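Local structure of galactonate dehydratase (Zobellia galactanivorans, 5OLC) at residues A[65-70]-A[106-111]; A[39-44]-A[51-56]. The protein belongs to the enolase superfamily, pairing an N-terminal capping domain of the mandelate racemase and muconate lactonizing enzyme type with a TIM-barrel-like C-terminal domain. One frame throughout, in Å; residues are numbered along the deposited sequence.

Contacts 1 and 2 illustrate how a small alpha/beta domain is built by laying helices on one face of a sheet. Contact 2 comes first along the chain and is the hairpin of strands 36-46 and 51-56, part of a three-stranded antiparallel sheet with strand 11-22. Contact 1 follows in series: strand 51-56 leads into helix 60-70, which then meets helix 101-120. Their centres lie about 9 Å apart, and the two touch directly, Ala108 packing on Val42 and on the backbone of Glu55 and Gly56, and Ile109 on Ile44. Both belong to the N-terminal domain, whose sheet presents its other face to helix 309-321 of the barrel domain.

Contact 1: A[65-70]-A[106-111]; sequences SGIDFF and ISAIDV
Between segments 65-70 and 106-111 the closest contact is Phe70 against Ile106, the two side chains crossing at about a right angle. Ring atom CE2 of Phe70 comes 3.6 Å from Ile106 CG1, while CD1 of the same isoleucine reaches toward the CZ end of the ring. A second methyl, Ile109 CD1, approaches obliquely and sits 4.1 Å from Phe70 CD2, so two isoleucines about one turn apart both touch the aromatic side chain. Phe70 can meet both because its CG stands anti to the carbonyl carbon (chi1 -57°), which directs the ring toward the other helix. The axes of the two segments approach to 9.7 Å and cross at -70°, within a layer of helices over the sheet of the enolase-type N-terminal domain; Ile67 and Ala108 both also pack on Val42 of strand 36-46. Contact there is looser: Ile67 CD1 is 4.1 Å from Ala108 CB, and Ile67 CG1 is 4.3 Å from Ile109 CD1. No hydrogen bond crosses between the segments. Away from this apolar seam, the partly exposed flank of helix 60-70 carries Asp68, salt-bridged to Lys64, and Ser65, whose OG hydrogen-bonds Ser65 of the second subunit.

Contact 2: A[39-44]-A[51-56]; sequences ICIVKI and YGWGEG
Ile39 lays its CD1 close to the carboxylate of Glu55. Cys40 turns to the opposite face, toward helix 60-70. Ile41 then returns to the side of Glu55 and Trp53 and uses two branches: CD1 crosses the glutamate chain obliquely, 3.7 Å from Glu55 CG, and CG2 is 3.5 Å from Trp53 CE3. The carboxylate beyond is held by the barrel domain, OE1 hydrogen-bonding Thr308 OG1 and Ala311 N. At Val42 the backbones grip each other twice. Its N bonds Gly54 O at 2.9 Å, the donor standing 55° out of the carbonyl plane, and its O receives Gly54 N at 2.8 Å. Lys43 is the side chain most engaged across the pair. With CG anti to the backbone N (chi1 -167°) and the chain extended, it lies over one face of the indole, CB 3.5 Å from the centroid of the six-membered ring, and goes on to Tyr51, where NZ stands 4.8 Å from the ring centroid, 14° off its normal, a cation-pi contact. Tyr51 OH in turn bonds Asp372. Ile44 completes the pairing through N to Gly52 O and O to Gly52 N (2.8 Å), with its side chain against helix 101-120. Glycines thus pair across the strands with helix-facing residues, while Ile41, Trp53 and Glu55 meet Ile310 of the barrel domain, in a hairpin of the antiparallel sheet of the enolase-type N-terminal domain.

Contact 1: A[65-70]-A[106-111]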
loop_
_atom_site.group_PDB
_atom_site.type_symbol
_atom_site.label_atom_id
_atom_site.label_comp_id
_atom_site.label_asym_id
_atom_site.label_seq_id
_atom_site.Cartn_x
_atom_site.Cartn_y
_atom_site.Cartn_z
ATOM N N SER A 65 -25.429 -35.705 -4.599
ATOM C CA SER A 65 -24.418 -36.451 -5.344
ATOM C C SER A 65 -23.054 -36.205 -4.729
ATOM O O SER A 65 -22.177 -37.074 -4.813
ATOM C CB SER A 65 -24.421 -36.028 -6.808
ATOM O OG SER A 65 -25.691 -36.303 -7.368
ATOM N N GLY A 66 -22.898 -35.009 -4.139
ATOM C CA GLY A 66 -21.684 -34.583 -3.463
ATOM C C GLY A 66 -21.396 -35.497 -2.299
ATOM O O GLY A 66 -20.297 -36.055 -2.221
ATOM N N ILE A 67 -22.430 -35.719 -1.429
ATOM C CA ILE A 67 -22.354 -36.616 -0.271
ATOM C C ILE A 67 -21.929 -38.010 -0.762
ATOM O O ILE A 67 -20.981 -38.580 -0.204
ATOM C CB ILE A 67 -23.675 -36.644 0.513
ATOM C CG1 ILE A 67 -23.908 -35.305 1.233
ATOM C CG2 ILE A 67 -23.691 -37.815 1.496
ATOM C CD1 ILE A 67 -25.313 -34.811 1.239
ATOM N N ASP A 68 -22.575 -38.506 -1.860
ATOM C CA ASP A 68 -22.267 -39.783 -2.514
ATOM C C ASP A 68 -20.799 -39.870 -2.948
ATOM O O ASP A 68 -20.238 -40.973 -2.994
ATOM C CB ASP A 68 -23.156 -39.990 -3.745
ATOM C CG ASP A 68 -24.651 -40.178 -3.518
ATOM O OD1 ASP A 68 -25.074 -40.275 -2.345
ATOM O OD2 ASP A 68 -25.394 -40.257 -4.520
ATOM N N PHE A 69 -20.188 -38.704 -3.287
ATOM C CA PHE A 69 -18.787 -38.634 -3.707
ATOM C C PHE A 69 -17.844 -38.950 -2.557
ATOM O O PHE A 69 -16.902 -39.716 -2.751
ATOM C CB PHE A 69 -18.447 -37.278 -4.374
ATOM C CG PHE A 69 -16.967 -37.071 -4.618
ATOM C CD1 PHE A 69 -16.323 -37.693 -5.687
ATOM C CD2 PHE A 69 -16.211 -36.276 -3.766
ATOM C CE1 PHE A 69 -14.950 -37.521 -5.893
ATOM C CE2 PHE A 69 -14.844 -36.101 -3.978
ATOM C CZ PHE A 69 -14.222 -36.728 -5.036
ATOM N N PHE A 70 -18.111 -38.371 -1.371
ATOM C CA PHE A 70 -17.302 -38.560 -0.160
ATOM C C PHE A 70 -17.621 -39.825 0.594
ATOM O O PHE A 70 -16.787 -40.265 1.394
ATOM C CB PHE A 70 -17.453 -37.376 0.812
ATOM C CG PHE A 70 -17.093 -36.029 0.233
ATOM C CD1 PHE A 70 -15.789 -35.752 -0.171
ATOM C CD2 PHE A 70 -18.054 -35.029 0.109
ATOM C CE1 PHE A 70 -15.462 -34.518 -0.709
ATOM C CE2 PHE A 70 -17.724 -33.791 -0.426
ATOM C CZ PHE A 70 -16.429 -33.542 -0.826
ATOM N N ILE A 106 -19.798 -31.276 2.227
ATOM C CA ILE A 106 -18.889 -31.329 3.399
ATOM C C ILE A 106 -19.598 -30.777 4.635
ATOM O O ILE A 106 -19.465 -31.368 5.705
ATOM C CB ILE A 106 -17.489 -30.667 3.176
ATOM C CG1 ILE A 106 -16.719 -31.321 2.005
ATOM C CG2 ILE A 106 -16.645 -30.765 4.446
ATOM C CD1 ILE A 106 -15.299 -30.824 1.734
ATOM N N SER A 107 -20.377 -29.672 4.483
ATOM C CA SER A 107 -21.162 -29.050 5.569
ATOM C C SER A 107 -22.185 -30.023 6.146
ATOM O O SER A 107 -22.252 -30.186 7.367
ATOM C CB SER A 107 -21.901 -27.803 5.090
ATOM O OG SER A 107 -21.059 -26.757 4.642
ATOM N N ALA A 108 -23.002 -30.648 5.252
ATOM C CA ALA A 108 -24.051 -31.608 5.575
ATOM C C ALA A 108 -23.521 -32.763 6.418
ATOM O O ALA A 108 -24.081 -33.002 7.488
ATOM C CB ALA A 108 -24.690 -32.106 4.300
ATOM N N ILE A 109 -22.403 -33.426 5.985
ATOM C CA ILE A 109 -21.726 -34.498 6.733
ATOM C C ILE A 109 -21.248 -33.961 8.095
ATOM O O ILE A 109 -21.518 -34.596 9.107
ATOM C CB ILE A 109 -20.570 -35.134 5.903
ATOM C CG1 ILE A 109 -21.125 -35.913 4.684
ATOM C CG2 ILE A 109 -19.667 -36.032 6.772
ATOM C CD1 ILE A 109 -20.250 -35.904 3.469
ATOM N N ASP A 110 -20.578 -32.782 8.123
ATOM C CA ASP A 110 -20.077 -32.145 9.349
ATOM C C ASP A 110 -21.168 -31.982 10.423
ATOM O O ASP A 110 -21.018 -32.542 11.504
ATOM C CB ASP A 110 -19.361 -30.812 9.046
ATOM C CG ASP A 110 -18.443 -30.331 10.155
ATOM O OD1 ASP A 110 -17.353 -30.935 10.325
ATOM O OD2 ASP A 110 -18.800 -29.336 10.840
ATOM N N VAL A 111 -22.290 -31.298 10.103
ATOM C CA VAL A 111 -23.407 -31.050 11.035
ATOM C C VAL A 111 -23.928 -32.374 11.642
ATOM O O VAL A 111 -24.155 -32.443 12.856
ATOM C CB VAL A 111 -24.518 -30.176 10.387
ATOM C CG1 VAL A 111 -25.674 -29.907 11.349
ATOM C CG2 VAL A 111 -23.941 -28.853 9.877
#

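Contact 2: A[39-44]-A[51-56]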
loop_
_atom_site.group_PDB
_atom_site.type_symbol
_atom_site.label_atom_id
_atom_site.label_comp_id
_atom_site.label_asym_id
_atom_site.label_seq_id
_atom_site.Cartn_x
_atom_site.Cartn_y
_atom_site.Cartn_z
ATOM N N ILE A 39 -34.786 -29.456 -0.674
ATOM C CA ILE A 39 -33.626 -29.413 0.219
ATOM C C ILE A 39 -33.074 -30.837 0.403
ATOM O O ILE A 39 -33.837 -31.796 0.354
ATOM C CB ILE A 39 -33.840 -28.620 1.571
ATOM C CG1 ILE A 39 -34.164 -29.524 2.731
ATOM C CG2 ILE A 39 -34.858 -27.459 1.494
ATOM C CD1 ILE A 39 -33.168 -29.514 3.610
ATOM N N CYS A 40 -31.759 -30.963 0.565
ATOM C CA CYS A 40 -31.079 -32.235 0.804
ATOM C C CYS A 40 -30.696 -32.300 2.289
ATOM O O CYS A 40 -30.310 -31.283 2.862
ATOM C CB CYS A 40 -29.860 -32.389 -0.102
ATOM S SG CYS A 40 -28.874 -33.875 0.224
ATOM N N ILE A 41 -30.830 -33.488 2.911
ATOM C CA ILE A 41 -30.578 -33.795 4.336
ATOM C C ILE A 41 -29.746 -35.115 4.392
ATOM O O ILE A 41 -29.903 -35.944 3.504
ATOM C CB ILE A 41 -31.989 -34.005 4.991
ATOM C CG1 ILE A 41 -32.860 -32.724 5.009
ATOM C CG2 ILE A 41 -31.934 -34.630 6.349
ATOM C CD1 ILE A 41 -32.638 -31.701 6.078
ATOM N N VAL A 42 -28.913 -35.329 5.428
ATOM C CA VAL A 42 -28.141 -36.577 5.626
ATOM C C VAL A 42 -28.395 -37.205 6.982
ATOM O O VAL A 42 -28.605 -36.492 7.964
ATOM C CB VAL A 42 -26.608 -36.453 5.488
ATOM C CG1 VAL A 42 -26.081 -37.088 4.216
ATOM C CG2 VAL A 42 -26.118 -35.027 5.703
ATOM N N LYS A 43 -28.228 -38.539 7.052
ATOM C CA LYS A 43 -28.267 -39.326 8.267
ATOM C C LYS A 43 -27.034 -40.238 8.241
ATOM O O LYS A 43 -26.928 -41.152 7.413
ATOM C CB LYS A 43 -29.558 -40.146 8.382
ATOM C CG LYS A 43 -29.807 -40.745 9.767
ATOM C CD LYS A 43 -30.685 -41.956 9.630
ATOM C CE LYS A 43 -31.350 -42.342 10.920
ATOM N NZ LYS A 43 -32.599 -43.128 10.695
ATOM N N ILE A 44 -26.076 -39.945 9.125
ATOM C CA ILE A 44 -24.891 -40.782 9.259
ATOM C C ILE A 44 -25.188 -41.645 10.457
ATOM O O ILE A 44 -25.567 -41.126 11.510
ATOM C CB ILE A 44 -23.547 -40.003 9.408
ATOM C CG1 ILE A 44 -23.356 -39.000 8.247
ATOM C CG2 ILE A 44 -22.348 -40.996 9.500
ATOM C CD1 ILE A 44 -22.490 -37.880 8.531
ATOM N N TYR A 51 -27.144 -42.487 15.323
ATOM C CA TYR A 51 -27.313 -41.695 14.114
ATOM C C TYR A 51 -27.107 -40.237 14.414
ATOM O O TYR A 51 -27.101 -39.843 15.576
ATOM C CB TYR A 51 -28.646 -41.959 13.424
ATOM C CG TYR A 51 -29.874 -41.593 14.232
ATOM C CD1 TYR A 51 -30.544 -42.550 14.981
ATOM C CD2 TYR A 51 -30.455 -40.330 14.121
ATOM C CE1 TYR A 51 -31.705 -42.236 15.683
ATOM C CE2 TYR A 51 -31.620 -40.006 14.809
ATOM C CZ TYR A 51 -32.247 -40.966 15.584
ATOM O OH TYR A 51 -33.384 -40.652 16.281
ATOM N N GLY A 52 -26.909 -39.461 13.359
ATOM C CA GLY A 52 -26.719 -38.014 13.382
ATOM C C GLY A 52 -27.336 -37.409 12.138
ATOM O O GLY A 52 -27.151 -37.931 11.030
ATOM N N TRP A 53 -28.119 -36.332 12.325
ATOM C CA TRP A 53 -28.801 -35.631 11.232
ATOM C C TRP A 53 -28.053 -34.349 10.784
ATOM O O TRP A 53 -27.627 -33.539 11.609
ATOM C CB TRP A 53 -30.282 -35.354 11.587
ATOM C CG TRP A 53 -31.174 -36.553 11.476
ATOM C CD1 TRP A 53 -31.730 -37.263 12.503
ATOM C CD2 TRP A 53 -31.601 -37.199 10.265
ATOM N NE1 TRP A 53 -32.489 -38.304 12.006
ATOM C CE2 TRP A 53 -32.414 -38.298 10.635
ATOM C CE3 TRP A 53 -31.407 -36.935 8.900
ATOM C CZ2 TRP A 53 -33.030 -39.124 9.689
ATOM C CZ3 TRP A 53 -31.997 -37.767 7.971
ATOM C CH2 TRP A 53 -32.808 -38.840 8.366
ATOM N N GLY A 54 -27.887 -34.209 9.476
ATOM C CA GLY A 54 -27.200 -33.080 8.858
ATOM C C GLY A 54 -27.972 -32.479 7.710
ATOM O O GLY A 54 -28.975 -33.036 7.281
ATOM N N GLU A 55 -27.511 -31.342 7.216
ATOM C CA GLU A 55 -28.156 -30.601 6.144
ATOM C C GLU A 55 -27.120 -29.796 5.344
ATOM O O GLU A 55 -26.163 -29.261 5.909
ATOM C CB GLU A 55 -29.204 -29.650 6.758
ATOM C CG GLU A 55 -30.170 -28.992 5.790
ATOM C CD GLU A 55 -31.324 -28.296 6.490
ATOM O OE1 GLU A 55 -31.567 -28.591 7.680
ATOM O OE2 GLU A 55 -31.975 -27.434 5.858
ATOM N N GLY A 56 -27.337 -29.747 4.035
ATOM C CA GLY A 56 -26.552 -28.976 3.081
ATOM C C GLY A 56 -27.409 -27.875 2.487
ATOM O O GLY A 56 -28.617 -28.076 2.309
#